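Local coordinates for protein ethylbenzene dehydrogenase beta-subunit (Aromatoleum aromaticum, PDB 2IVF) that is an iron-sulfur subunit of the 4Fe-4S dicluster family, holding three iron/sulfur clusters and one Fe3-S4 cluster that probably relay electrons, at residues C151-N156 / S208-L213; Q18-I23 / G267-Y272; A37-W42 / H50-N55; C163-I168 / K185-C190. All blocks are in the same frame, centred on the assembly; numbering follows the deposited sequence.

Interaction 1. Residues C151-N156 / S208-L213. With SF4 (iron/sulfur cluster), chain S; SF4 (iron/sulfur cluster), chain U.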
# COMPACT_ATOMS: atom_id res chain seq x y z
N CYS B 151 8.31 17.70 -13.12
CA CYS B 151 8.75 18.68 -14.11
C CYS B 151 10.14 18.25 -14.55
O CYS B 151 10.96 17.83 -13.74
CB CYS B 151 8.77 20.10 -13.58
SG CYS B 151 9.77 21.26 -14.54
N ASN B 152 10.40 18.37 -15.85
CA ASN B 152 11.64 17.94 -16.44
C ASN B 152 12.76 18.98 -16.37
O ASN B 152 13.86 18.71 -16.81
CB ASN B 152 11.39 17.48 -17.90
CG ASN B 152 10.41 16.36 -17.97
OD1 ASN B 152 10.71 15.25 -17.49
ND2 ASN B 152 9.20 16.64 -18.44
N HIS B 153 12.48 20.18 -15.85
CA HIS B 153 13.46 21.26 -15.81
C HIS B 153 14.23 21.38 -17.07
O HIS B 153 15.48 21.41 -17.11
CB HIS B 153 14.31 21.15 -14.55
CG HIS B 153 13.49 21.20 -13.32
ND1 HIS B 153 13.03 22.39 -12.80
CD2 HIS B 153 12.93 20.22 -12.58
CE1 HIS B 153 12.27 22.13 -11.75
NE2 HIS B 153 12.20 20.82 -11.59
N CYS B 154 13.43 21.49 -18.13
CA CYS B 154 13.89 21.48 -19.48
C CYS B 154 14.99 22.48 -19.79
O CYS B 154 15.09 23.56 -19.19
CB CYS B 154 12.69 21.72 -20.40
SG CYS B 154 11.38 20.52 -20.13
N THR B 155 15.81 22.10 -20.76
CA THR B 155 16.85 23.01 -21.29
C THR B 155 16.24 24.06 -22.18
O THR B 155 16.71 25.20 -22.23
CB THR B 155 17.85 22.18 -22.11
OG1 THR B 155 18.44 21.19 -21.27
CG2 THR B 155 18.92 23.05 -22.72
N ASN B 156 15.16 23.70 -22.89
CA ASN B 156 14.45 24.67 -23.71
C ASN B 156 12.99 24.71 -23.28
O ASN B 156 12.12 24.21 -24.00
CB ASN B 156 14.56 24.33 -25.17
CG ASN B 156 13.80 25.29 -26.04
OD1 ASN B 156 13.82 26.49 -25.78
ND2 ASN B 156 13.09 24.77 -27.07
N SER B 208 0.14 29.97 -10.99
CA SER B 208 0.49 28.61 -11.29
C SER B 208 1.75 28.20 -10.53
O SER B 208 2.64 29.00 -10.22
CB SER B 208 0.65 28.42 -12.80
OG SER B 208 -0.59 28.62 -13.47
N GLU B 209 1.78 26.91 -10.20
CA GLU B 209 2.85 26.34 -9.45
C GLU B 209 3.32 25.06 -10.13
O GLU B 209 2.65 24.51 -11.01
CB GLU B 209 2.37 26.01 -8.06
CG GLU B 209 1.93 27.22 -7.27
CD GLU B 209 1.93 26.96 -5.80
OE1 GLU B 209 3.01 26.64 -5.25
OE2 GLU B 209 0.87 27.13 -5.18
N LYS B 210 4.46 24.57 -9.68
CA LYS B 210 5.10 23.45 -10.29
C LYS B 210 6.21 22.92 -9.37
O LYS B 210 6.62 23.56 -8.40
CB LYS B 210 5.74 23.93 -11.62
CG LYS B 210 6.89 24.88 -11.45
CD LYS B 210 7.53 25.28 -12.75
CE LYS B 210 8.32 24.19 -13.43
NZ LYS B 210 9.32 23.57 -12.50
N CYS B 211 6.73 21.77 -9.74
CA CYS B 211 7.90 21.23 -9.09
C CYS B 211 8.99 22.27 -9.01
O CYS B 211 9.34 22.90 -10.00
CB CYS B 211 8.36 20.00 -9.86
SG CYS B 211 9.94 19.31 -9.46
N ILE B 212 9.49 22.46 -7.79
CA ILE B 212 10.56 23.41 -7.48
C ILE B 212 11.94 22.72 -7.32
O ILE B 212 12.91 23.30 -6.84
CB ILE B 212 10.18 24.24 -6.23
CG1 ILE B 212 10.03 23.36 -4.98
CG2 ILE B 212 8.88 25.01 -6.55
CD1 ILE B 212 10.02 24.17 -3.64
N LEU B 213 12.01 21.49 -7.82
CA LEU B 213 13.11 20.58 -7.56
C LEU B 213 13.57 20.65 -6.09
O LEU B 213 14.75 20.55 -5.80
CB LEU B 213 14.28 20.78 -8.52
CG LEU B 213 14.70 19.50 -9.26
CD1 LEU B 213 15.81 19.81 -10.28
CD2 LEU B 213 15.11 18.36 -8.30
FE1 SF4 S . 7.02 21.77 -18.61
FE2 SF4 S . 8.47 23.94 -18.23
FE3 SF4 S . 9.66 21.63 -19.12
FE4 SF4 S . 8.75 21.76 -16.53
S1 SF4 S . 10.44 23.02 -17.48
S2 SF4 S . 8.40 20.06 -18.05
S3 SF4 S . 6.94 23.11 -16.78
S4 SF4 S . 8.14 22.92 -20.27
FE1 SF4 U . 9.74 18.30 -7.51
FE2 SF4 U . 8.10 17.53 -5.60
FE3 SF4 U . 10.06 15.88 -6.41
FE4 SF4 U . 10.73 18.04 -4.95
S1 SF4 U . 9.48 16.25 -4.24
S2 SF4 U . 11.73 17.39 -6.89
S3 SF4 U . 9.15 19.59 -5.67
S4 SF4 U . 8.22 16.62 -7.65

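Interaction 2. Residues Q18-I23 / G267-Y272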
# COMPACT_ATOMS: atom_id res chain seq x y z
N GLN B 18 23.00 21.63 -14.84
CA GLN B 18 21.66 21.12 -14.91
C GLN B 18 21.53 19.94 -13.97
O GLN B 18 22.21 18.92 -14.16
CB GLN B 18 21.37 20.63 -16.32
CG GLN B 18 19.98 20.08 -16.52
CD GLN B 18 18.88 21.12 -16.33
OE1 GLN B 18 18.86 22.15 -17.00
NE2 GLN B 18 17.94 20.84 -15.41
N LEU B 19 20.65 20.09 -13.00
CA LEU B 19 20.23 18.99 -12.17
C LEU B 19 19.35 18.07 -12.97
O LEU B 19 18.48 18.50 -13.69
CB LEU B 19 19.50 19.50 -10.92
CG LEU B 19 20.37 20.18 -9.85
CD1 LEU B 19 19.57 20.83 -8.68
CD2 LEU B 19 21.35 19.18 -9.29
N VAL B 20 19.61 16.78 -12.83
CA VAL B 20 18.85 15.75 -13.51
C VAL B 20 18.51 14.62 -12.58
O VAL B 20 19.17 14.39 -11.54
CB VAL B 20 19.57 15.19 -14.74
CG1 VAL B 20 20.12 16.34 -15.66
CG2 VAL B 20 20.62 14.25 -14.34
N THR B 21 17.41 13.94 -12.94
CA THR B 21 16.99 12.76 -12.27
C THR B 21 16.95 11.64 -13.30
O THR B 21 16.58 11.83 -14.46
CB THR B 21 15.58 12.91 -11.64
OG1 THR B 21 15.62 13.83 -10.52
CG2 THR B 21 15.08 11.54 -11.16
N VAL B 22 17.38 10.48 -12.89
CA VAL B 22 17.20 9.27 -13.67
C VAL B 22 16.17 8.41 -12.91
O VAL B 22 16.25 8.25 -11.68
CB VAL B 22 18.50 8.48 -13.83
CG1 VAL B 22 18.23 7.04 -14.32
CG2 VAL B 22 19.44 9.25 -14.77
N ILE B 23 15.22 7.84 -13.64
CA ILE B 23 14.19 6.97 -13.03
C ILE B 23 14.24 5.63 -13.72
O ILE B 23 14.11 5.57 -14.93
CB ILE B 23 12.78 7.57 -13.23
CG1 ILE B 23 12.76 8.98 -12.60
CG2 ILE B 23 11.67 6.59 -12.75
CD1 ILE B 23 11.42 9.75 -12.69
N GLY B 267 13.88 19.51 -24.59
CA GLY B 267 15.13 19.07 -23.97
C GLY B 267 14.93 18.75 -22.50
O GLY B 267 15.55 19.35 -21.61
N PRO B 268 14.09 17.77 -22.20
CA PRO B 268 13.79 17.44 -20.83
C PRO B 268 14.99 16.85 -20.10
O PRO B 268 15.84 16.23 -20.74
CB PRO B 268 12.74 16.35 -20.96
CG PRO B 268 13.04 15.77 -22.27
CD PRO B 268 13.39 16.88 -23.12
N ASN B 269 15.03 17.03 -18.78
CA ASN B 269 16.15 16.60 -17.99
C ASN B 269 15.77 15.65 -16.88
O ASN B 269 16.39 15.59 -15.83
CB ASN B 269 16.93 17.80 -17.49
CG ASN B 269 17.56 18.55 -18.60
OD1 ASN B 269 17.26 19.75 -18.84
ND2 ASN B 269 18.42 17.88 -19.33
N ILE B 270 14.73 14.87 -17.13
CA ILE B 270 14.56 13.60 -16.47
C ILE B 270 14.77 12.48 -17.51
O ILE B 270 14.34 12.60 -18.65
CB ILE B 270 13.19 13.50 -15.86
CG1 ILE B 270 13.08 14.61 -14.76
CG2 ILE B 270 12.97 12.09 -15.25
CD1 ILE B 270 11.66 14.69 -14.14
N TYR B 271 15.44 11.40 -17.08
CA TYR B 271 15.81 10.33 -17.99
C TYR B 271 15.39 9.01 -17.39
O TYR B 271 15.56 8.77 -16.21
CB TYR B 271 17.29 10.36 -18.31
CG TYR B 271 17.73 11.69 -18.86
CD1 TYR B 271 18.01 12.77 -18.02
CD2 TYR B 271 17.90 11.87 -20.24
CE1 TYR B 271 18.40 14.00 -18.55
CE2 TYR B 271 18.26 13.08 -20.76
CZ TYR B 271 18.53 14.14 -19.92
OH TYR B 271 18.92 15.29 -20.53
N TYR B 272 14.88 8.15 -18.25
CA TYR B 272 14.23 6.93 -17.83
C TYR B 272 14.97 5.72 -18.40
O TYR B 272 15.34 5.70 -19.56
CB TYR B 272 12.80 6.90 -18.36
CG TYR B 272 11.92 7.90 -17.71
CD1 TYR B 272 11.84 9.21 -18.21
CD2 TYR B 272 11.10 7.55 -16.64
CE1 TYR B 272 11.01 10.13 -17.62
CE2 TYR B 272 10.30 8.47 -16.02
CZ TYR B 272 10.25 9.75 -16.51
OH TYR B 272 9.42 10.67 -15.93
O HOH W 1 15.85 17.63 -13.72

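Interaction 3. Residues A37-W42 / H50-N55. With SF4 (iron/sulfur cluster), chain U.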
# COMPACT_ATOMS: atom_id res chain seq x y z
N ALA B 37 5.68 11.92 -0.80
CA ALA B 37 6.88 12.60 -0.33
C ALA B 37 6.78 14.06 -0.74
O ALA B 37 6.91 14.96 0.07
CB ALA B 37 8.19 11.94 -0.94
N CYS B 38 6.48 14.28 -2.01
CA CYS B 38 6.30 15.65 -2.51
C CYS B 38 5.14 16.34 -1.85
O CYS B 38 5.27 17.50 -1.41
CB CYS B 38 6.02 15.64 -4.00
SG CYS B 38 6.06 17.30 -4.66
N LYS B 39 3.99 15.64 -1.80
CA LYS B 39 2.72 16.26 -1.43
C LYS B 39 2.78 16.77 -0.00
O LYS B 39 2.24 17.82 0.33
CB LYS B 39 1.58 15.25 -1.54
CG LYS B 39 0.16 15.88 -1.61
CD LYS B 39 -0.46 15.57 -2.99
CE LYS B 39 -1.61 16.40 -3.37
NZ LYS B 39 -1.26 17.79 -3.68
N ASN B 40 3.43 15.97 0.84
CA ASN B 40 3.46 16.24 2.26
C ASN B 40 4.46 17.28 2.68
O ASN B 40 4.47 17.69 3.84
CB ASN B 40 3.60 14.92 3.04
CG ASN B 40 2.28 14.17 3.09
OD1 ASN B 40 1.43 14.47 3.95
ND2 ASN B 40 2.05 13.30 2.12
N ILE B 41 5.28 17.76 1.74
CA ILE B 41 6.00 19.02 1.95
C ILE B 41 5.32 20.18 1.25
O ILE B 41 5.04 21.20 1.90
CB ILE B 41 7.46 18.96 1.48
CG1 ILE B 41 8.14 17.72 2.02
CG2 ILE B 41 8.20 20.28 1.89
CD1 ILE B 41 9.45 17.35 1.32
N TRP B 42 5.05 20.03 -0.04
CA TRP B 42 4.73 21.17 -0.89
C TRP B 42 3.28 21.39 -1.24
O TRP B 42 2.92 22.54 -1.57
CB TRP B 42 5.53 21.15 -2.20
CG TRP B 42 6.97 20.88 -2.00
CD1 TRP B 42 7.63 19.77 -2.40
CD2 TRP B 42 7.93 21.68 -1.29
NE1 TRP B 42 8.94 19.82 -2.02
CE2 TRP B 42 9.16 20.99 -1.35
CE3 TRP B 42 7.88 22.91 -0.62
CZ2 TRP B 42 10.32 21.46 -0.73
CZ3 TRP B 42 9.04 23.40 -0.04
CH2 TRP B 42 10.23 22.68 -0.09
N HIS B 50 -4.92 19.46 -5.56
CA HIS B 50 -4.97 18.67 -6.77
C HIS B 50 -3.61 18.43 -7.43
O HIS B 50 -3.53 17.65 -8.34
CB HIS B 50 -5.83 19.35 -7.81
CG HIS B 50 -5.32 20.69 -8.27
ND1 HIS B 50 -5.37 21.81 -7.48
CD2 HIS B 50 -4.68 21.06 -9.41
CE1 HIS B 50 -4.84 22.84 -8.13
NE2 HIS B 50 -4.43 22.42 -9.32
N MET B 51 -2.58 19.17 -7.03
CA MET B 51 -1.31 19.11 -7.72
C MET B 51 -0.51 17.94 -7.25
O MET B 51 -0.24 17.80 -6.04
CB MET B 51 -0.51 20.37 -7.46
CG MET B 51 -1.22 21.66 -7.78
SD MET B 51 -0.14 23.05 -7.35
CE MET B 51 -1.16 24.47 -7.84
N ARG B 52 -0.11 17.10 -8.21
CA ARG B 52 0.83 16.01 -7.97
C ARG B 52 2.05 16.30 -8.77
O ARG B 52 2.24 15.77 -9.88
CB ARG B 52 0.20 14.64 -8.34
CG ARG B 52 -0.78 14.14 -7.32
CD ARG B 52 -2.18 14.68 -7.60
NE ARG B 52 -3.16 14.16 -6.64
CZ ARG B 52 -4.45 14.41 -6.72
NH1 ARG B 52 -4.91 15.20 -7.67
NH2 ARG B 52 -5.30 13.89 -5.85
N TRP B 53 2.87 17.18 -8.23
CA TRP B 53 4.09 17.61 -8.91
C TRP B 53 4.93 16.39 -9.20
O TRP B 53 5.47 16.27 -10.27
CB TRP B 53 4.89 18.59 -8.09
CG TRP B 53 4.25 19.89 -7.78
CD1 TRP B 53 3.15 20.46 -8.37
CD2 TRP B 53 4.76 20.87 -6.87
NE1 TRP B 53 2.94 21.69 -7.86
CE2 TRP B 53 3.92 21.99 -6.95
CE3 TRP B 53 5.87 20.91 -6.00
CZ2 TRP B 53 4.10 23.11 -6.16
CZ3 TRP B 53 6.08 22.02 -5.26
CH2 TRP B 53 5.20 23.12 -5.34
N ASN B 54 5.01 15.46 -8.24
CA ASN B 54 5.49 14.14 -8.53
C ASN B 54 4.26 13.30 -8.70
O ASN B 54 3.39 13.25 -7.81
CB ASN B 54 6.33 13.54 -7.40
CG ASN B 54 6.78 12.14 -7.73
OD1 ASN B 54 7.91 11.93 -8.10
ND2 ASN B 54 5.84 11.17 -7.66
N ASN B 55 4.16 12.71 -9.88
CA ASN B 55 3.01 11.88 -10.18
C ASN B 55 3.44 10.51 -10.67
O ASN B 55 4.47 10.36 -11.32
CB ASN B 55 2.07 12.55 -11.19
CG ASN B 55 2.78 13.06 -12.38
OD1 ASN B 55 3.24 14.22 -12.40
ND2 ASN B 55 2.83 12.26 -13.41
FE1 SF4 U . 9.74 18.30 -7.51
FE2 SF4 U . 8.10 17.53 -5.60
FE3 SF4 U . 10.06 15.88 -6.41
FE4 SF4 U . 10.73 18.04 -4.95
S1 SF4 U . 9.48 16.25 -4.24
S2 SF4 U . 11.73 17.39 -6.89
S3 SF4 U . 9.15 19.59 -5.67
S4 SF4 U . 8.22 16.62 -7.65

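Interaction 4. Residues C163-I168 / K185-C190. With F3S (Fe3-s4 cluster), chain R; HEM (protoporphyrin IX containing Fe), chain X.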
# COMPACT_ATOMS: atom_id res chain seq x y z
N CYS B 163 5.12 32.41 -21.07
CA CYS B 163 4.67 33.45 -20.14
C CYS B 163 5.00 34.85 -20.62
O CYS B 163 6.17 35.23 -20.79
CB CYS B 163 5.20 33.20 -18.70
SG CYS B 163 4.66 34.49 -17.62
N PRO B 164 3.95 35.64 -20.88
CA PRO B 164 4.16 37.00 -21.38
C PRO B 164 4.60 38.00 -20.31
O PRO B 164 5.12 39.05 -20.65
CB PRO B 164 2.78 37.39 -21.89
CG PRO B 164 1.86 36.66 -20.99
CD PRO B 164 2.52 35.35 -20.69
N THR B 165 4.39 37.66 -19.05
CA THR B 165 4.79 38.48 -17.93
C THR B 165 6.23 38.19 -17.53
O THR B 165 6.78 38.92 -16.74
CB THR B 165 3.83 38.27 -16.71
OG1 THR B 165 4.03 36.98 -16.14
CG2 THR B 165 2.41 38.34 -17.15
N GLY B 166 6.84 37.13 -18.09
CA GLY B 166 8.20 36.69 -17.73
C GLY B 166 8.35 36.24 -16.29
O GLY B 166 9.41 36.42 -15.69
N ALA B 167 7.29 35.65 -15.72
CA ALA B 167 7.31 35.16 -14.36
C ALA B 167 8.11 33.87 -14.24
O ALA B 167 8.48 33.49 -13.13
CB ALA B 167 5.90 34.93 -13.82
N ILE B 168 8.34 33.17 -15.34
CA ILE B 168 9.04 31.88 -15.27
C ILE B 168 10.50 32.08 -15.64
O ILE B 168 10.84 32.76 -16.63
CB ILE B 168 8.41 30.84 -16.19
CG1 ILE B 168 6.99 30.53 -15.73
CG2 ILE B 168 9.28 29.53 -16.30
CD1 ILE B 168 6.25 29.53 -16.59
N LYS B 185 0.61 36.06 -12.70
CA LYS B 185 -0.73 36.63 -12.77
C LYS B 185 -1.76 35.54 -13.06
O LYS B 185 -2.91 35.86 -13.28
CB LYS B 185 -0.77 37.66 -13.87
CG LYS B 185 0.16 38.84 -13.63
CD LYS B 185 0.08 39.77 -14.78
CE LYS B 185 0.97 40.97 -14.61
NZ LYS B 185 0.64 41.95 -15.67
N GLY B 186 -1.33 34.29 -13.18
CA GLY B 186 -2.24 33.18 -13.46
C GLY B 186 -2.78 33.18 -14.90
O GLY B 186 -3.89 32.69 -15.16
N HIS B 187 -2.03 33.76 -15.84
CA HIS B 187 -2.46 33.75 -17.24
C HIS B 187 -2.58 32.33 -17.81
O HIS B 187 -3.36 32.07 -18.72
CB HIS B 187 -1.49 34.55 -18.12
CG HIS B 187 -1.44 36.01 -17.82
ND1 HIS B 187 -2.52 36.75 -17.38
CD2 HIS B 187 -0.44 36.91 -18.02
CE1 HIS B 187 -2.17 38.02 -17.27
NE2 HIS B 187 -0.92 38.15 -17.67
N ARG B 188 -1.78 31.40 -17.30
CA ARG B 188 -1.85 29.97 -17.71
C ARG B 188 -1.49 29.65 -19.18
O ARG B 188 -1.70 28.54 -19.66
CB ARG B 188 -3.19 29.38 -17.31
CG ARG B 188 -3.29 29.14 -15.83
CD ARG B 188 -4.77 28.93 -15.48
NE ARG B 188 -5.46 30.18 -15.30
CZ ARG B 188 -6.77 30.30 -15.13
NH1 ARG B 188 -7.57 29.24 -15.13
NH2 ARG B 188 -7.28 31.50 -14.93
N HIS B 189 -0.82 30.58 -19.86
CA HIS B 189 -0.23 30.26 -21.17
C HIS B 189 0.84 29.19 -21.00
O HIS B 189 0.95 28.29 -21.84
CB HIS B 189 0.39 31.52 -21.80
CG HIS B 189 -0.58 32.63 -21.92
ND1 HIS B 189 -1.71 32.54 -22.69
CD2 HIS B 189 -0.58 33.87 -21.38
CE1 HIS B 189 -2.39 33.67 -22.60
NE2 HIS B 189 -1.72 34.50 -21.82
N CYS B 190 1.59 29.28 -19.90
CA CYS B 190 2.64 28.32 -19.55
C CYS B 190 2.09 26.95 -19.42
O CYS B 190 2.71 25.98 -19.83
CB CYS B 190 3.32 28.71 -18.23
SG CYS B 190 2.13 28.84 -16.82
FE1 F3S R . 1.80 32.79 -14.36
FE3 F3S R . 2.89 33.40 -16.70
FE4 F3S R . 1.92 31.04 -16.38
S1 F3S R . 1.56 34.69 -15.43
S2 F3S R . 0.29 31.24 -14.86
S3 F3S R . 3.58 31.95 -15.24
S4 F3S R . 1.74 32.25 -18.23
CHA HEM X . -1.97 42.82 -20.33
CHB HEM X . -4.94 46.60 -20.88
CHC HEM X . -4.07 46.80 -25.65
CHD HEM X . -1.23 42.92 -25.10
C1A HEM X . -2.84 43.85 -20.09
C2A HEM X . -3.34 44.21 -18.79
C3A HEM X . -4.15 45.27 -18.95
C4A HEM X . -4.20 45.58 -20.34
CMA HEM X . -4.93 46.02 -17.85
CAA HEM X . -2.94 43.49 -17.49
CBA HEM X . -3.72 42.20 -17.35
CGA HEM X . -3.31 41.56 -16.06
O1A HEM X . -2.45 42.12 -15.33
O2A HEM X . -3.84 40.48 -15.77
C1B HEM X . -5.00 46.95 -22.20
C2B HEM X . -5.86 47.98 -22.75
C3B HEM X . -5.62 48.04 -24.07
C4B HEM X . -4.61 47.07 -24.39
CMB HEM X . -6.88 48.80 -21.93
CAB HEM X . -6.31 48.96 -25.09
CBB HEM X . -5.66 49.47 -26.13
C1C HEM X . -3.26 45.73 -25.92
C2C HEM X . -2.95 45.22 -27.24
C3C HEM X . -2.16 44.13 -27.05
C4C HEM X . -2.01 43.92 -25.63
CMC HEM X . -3.40 45.86 -28.57
CAC HEM X . -1.50 43.20 -28.09
CBC HEM X . -1.05 43.68 -29.25
C1D HEM X . -1.14 42.57 -23.79
C2D HEM X . -0.29 41.49 -23.33
C3D HEM X . -0.53 41.47 -21.82
C4D HEM X . -1.49 42.51 -21.56
CMD HEM X . 0.65 40.61 -24.20
CAD HEM X . 0.08 40.56 -20.74
CBD HEM X . 1.24 41.30 -20.09
CGD HEM X . 1.36 40.98 -18.64
O1D HEM X . 2.46 41.22 -18.09
O2D HEM X . 0.36 40.52 -18.04
NA HEM X . -3.38 44.70 -21.02
NB HEM X . -4.25 46.44 -23.23
NC HEM X . -2.68 44.91 -24.95
ND HEM X . -1.83 43.14 -22.73
FE HEM X . -3.01 44.82 -22.97

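Interaction 1. Residues C151-N156 / S208-L213
His153 and Cys151 press against Lys210, Cys211 and Leu213 in a buried wedge between two iron/sulfur clusters. The imidazole of His153 is held on three sides. Cys151 SG stands over the centre of one face, Leu213 CD1 lies over the opposite face in a CH-pi contact 4.0 Å from the ring centroid, and Cys211 SG meets the edge in the ring plane. There His153 NE2 donates to Cys211 SG at 3.5 Å, nearly straight at 164°. The other ring nitrogen, ND1, is bonded to the backbone N of Val177, so both ends of the ring are fixed. Lys210 bends at chi3 (-71°) and chi4 (-52°), which folds its amine back into the carbonyl plane of Cys211, with NZ 2.6 Å from O. The same NZ lies 3.1 Å from Cys151 SG and is also bonded to Val177 O. Behind this knot, Cys151 CB and Cys211 CB touch at 3.7 Å. The loose side is Thr155 and Asn156, which run out along an exposed loop where Thr155 pairs with Gly267. Cys151 SG binds one cluster (2.3 Å from FE4 of the chain S cluster) and Cys211 SG the other (2.2 Å from FE1 of the chain U cluster). The N-H of His153 and the nearby amine of Lys210 would therefore probably draw charge from the cluster thiolates and raise the reduction potentials.

Interaction 2. Residues Q18-I23 / G267-Y272
The side-chain amides of Gln18 and Asn269 lie stacked, their planes 15° apart, with Gln18 CG 3.5 Å from Asn269 CG; Gln18 OE1 is hydrogen-bonded to Lys170. A second flat group, the Tyr271 ring, takes Val20 CG1 and the carbonyl oxygen of Thr21 near its plane, at the edge, with Val20 CG1 4.1 Å from Tyr271 CE1. Tyr272 runs alongside Ile23, both pointing the same way. Ile23 CD1 reaches the ring obliquely, 3.7 Å from Tyr272 CE2, and also touches Ile270 CG2. Chi1 of -58° sets Ile23 CG1 opposite its carbonyl carbon, which carries CD1 between these two partners. The backbones pair as two parallel strands. Tyr271 pairs through both its backbone polar atoms with strand 19-24, its N bonding to Thr21 O and its O taking Ile23 N at 2.8 Å. The pairing slackens toward the start, where Asn269 leaves the extended conformation: Thr21 N to Asn269 O is a weak bond of 3.5 Å. Just beyond, a water donates to both Leu19 O (2.8 Å) and Asn269 O (3.0 Å), bridging the strands where they part. In the four-strand mixed sheet these are the two central strands, with antiparallel strand 235-239 flanking 19-24 and strand 258-259 flanking 270-273. Helix 246-253 packs on the face bearing Val20, Val22 and Tyr271, while Ile23 and Tyr272 on the opposite face meet strand 141-149.

Interaction 3. Residues A37-W42 / H50-N55
An iron/sulfur cluster site of the ferredoxin kind brings helix 33-42 against the loop that follows it. Cys38 is the last cysteine of a Cys-x-x-Cys-x-x-Cys-x-x-x-Cys run and, as in two-cluster ferredoxins, serves a different cluster from the first three. Its SG binds FE2 of the chain U cluster at 2.3 Å, in a pocket that also includes Cys211, Cys214 and Cys226. Two tryptophans wall the same cluster. Trp53 brings its edge to the inorganic sulfur, CE3 lying 3.6 Å from S3, while Trp42 approaches S3 obliquely through CD1. Their planes are only 21° apart, yet the rings are slid so far that they barely overlap, and the real touch is tight: Trp42 CB sits 3.2 Å from Trp53 CZ3. Cys38 SG lies obliquely beside the Trp53 ring as well, a sulfur-aromatic contact. Asn54 follows, its CB packed on Cys38 CB and its OD1 bonded to Arg235. Farther from the cluster, Lys39 bends at chi2 (115°) and chi4 (71°) so that NZ drops onto Met51 O at 2.6 Å, tilted out of the carbonyl plane. The same amine bonds to Thr43 O, and Met51 O also accepts from Thr43 OG1, so helix end and loop are tied twice over. Met51 sends its thioether the other way, where Trp53 NE1 makes a weak bond to SD at 3.4 Å.

Interaction 4. Residues C163-I168 / K185-C190
Thr165 and His187 meet obliquely, the methyl CG2 of the threonine 3.3 Å from His187 CD2, and both reach the haem propionate. The His187 ring presents its edge: NE2 donates to propionate oxygen O2D at 2.7 Å and 171°, nearly straight. Lys185 lies beside it, CB over one face of the imidazole near the rim. Its chain, fully extended beyond CG, passes Thr165 CG2 with its CD and delivers NZ between the two propionates. Lys185 NZ bonds to O2D at 2.8 Å and to O1A at 3.1 Å, so O2D is gripped by both side chains. Pro164 rests against both histidines. It crosses His189 at about a right angle, with CD 3.5 Å from CD2, and slants past His187. On the far side of the Fe3-S4 cluster, Ile168 CD1 presses on Cys190 CB at 3.5 Å, tighter than ordinary van der Waals contact. Cys163 and Cys190 bind two of the cluster irons, FE3 and FE4. Backbone nitrogens crowd the inorganic sulfurs, among them Arg188 N 3.2 Å from S2. Another protein chain covers this surface, bonding to His189 NE2 and holding the haem as well. In Cys184-x-x-His187-x-x-Cys190, histidine stands where a ferredoxin's Cys-x-x-Cys-x-x-Cys motif has its middle cysteine, consistent with a site of three irons instead of four.

Interaction 1 is the hub: its centre lies about 11, 13 and 14 Å from the centres of interactions 2, 3 and 4. Two probable backbone bonds join it to interaction 2, Asn152 O to Asn269 N at 2.8 Å and Thr155 N to Gly267 O at 2.9 Å. It shares the chain U cluster with interaction 3, where Trp53 CZ2 packs 3.4 Å from Lys210 O. Ser208 of interaction 1 touches Arg188 of interaction 4. Interactions 3 and 4, with centres about 22 Å apart, do not touch. Together the sites run from the chain U cluster through the chain S cluster to the Fe3-S4 cluster and haem, probably an electron path.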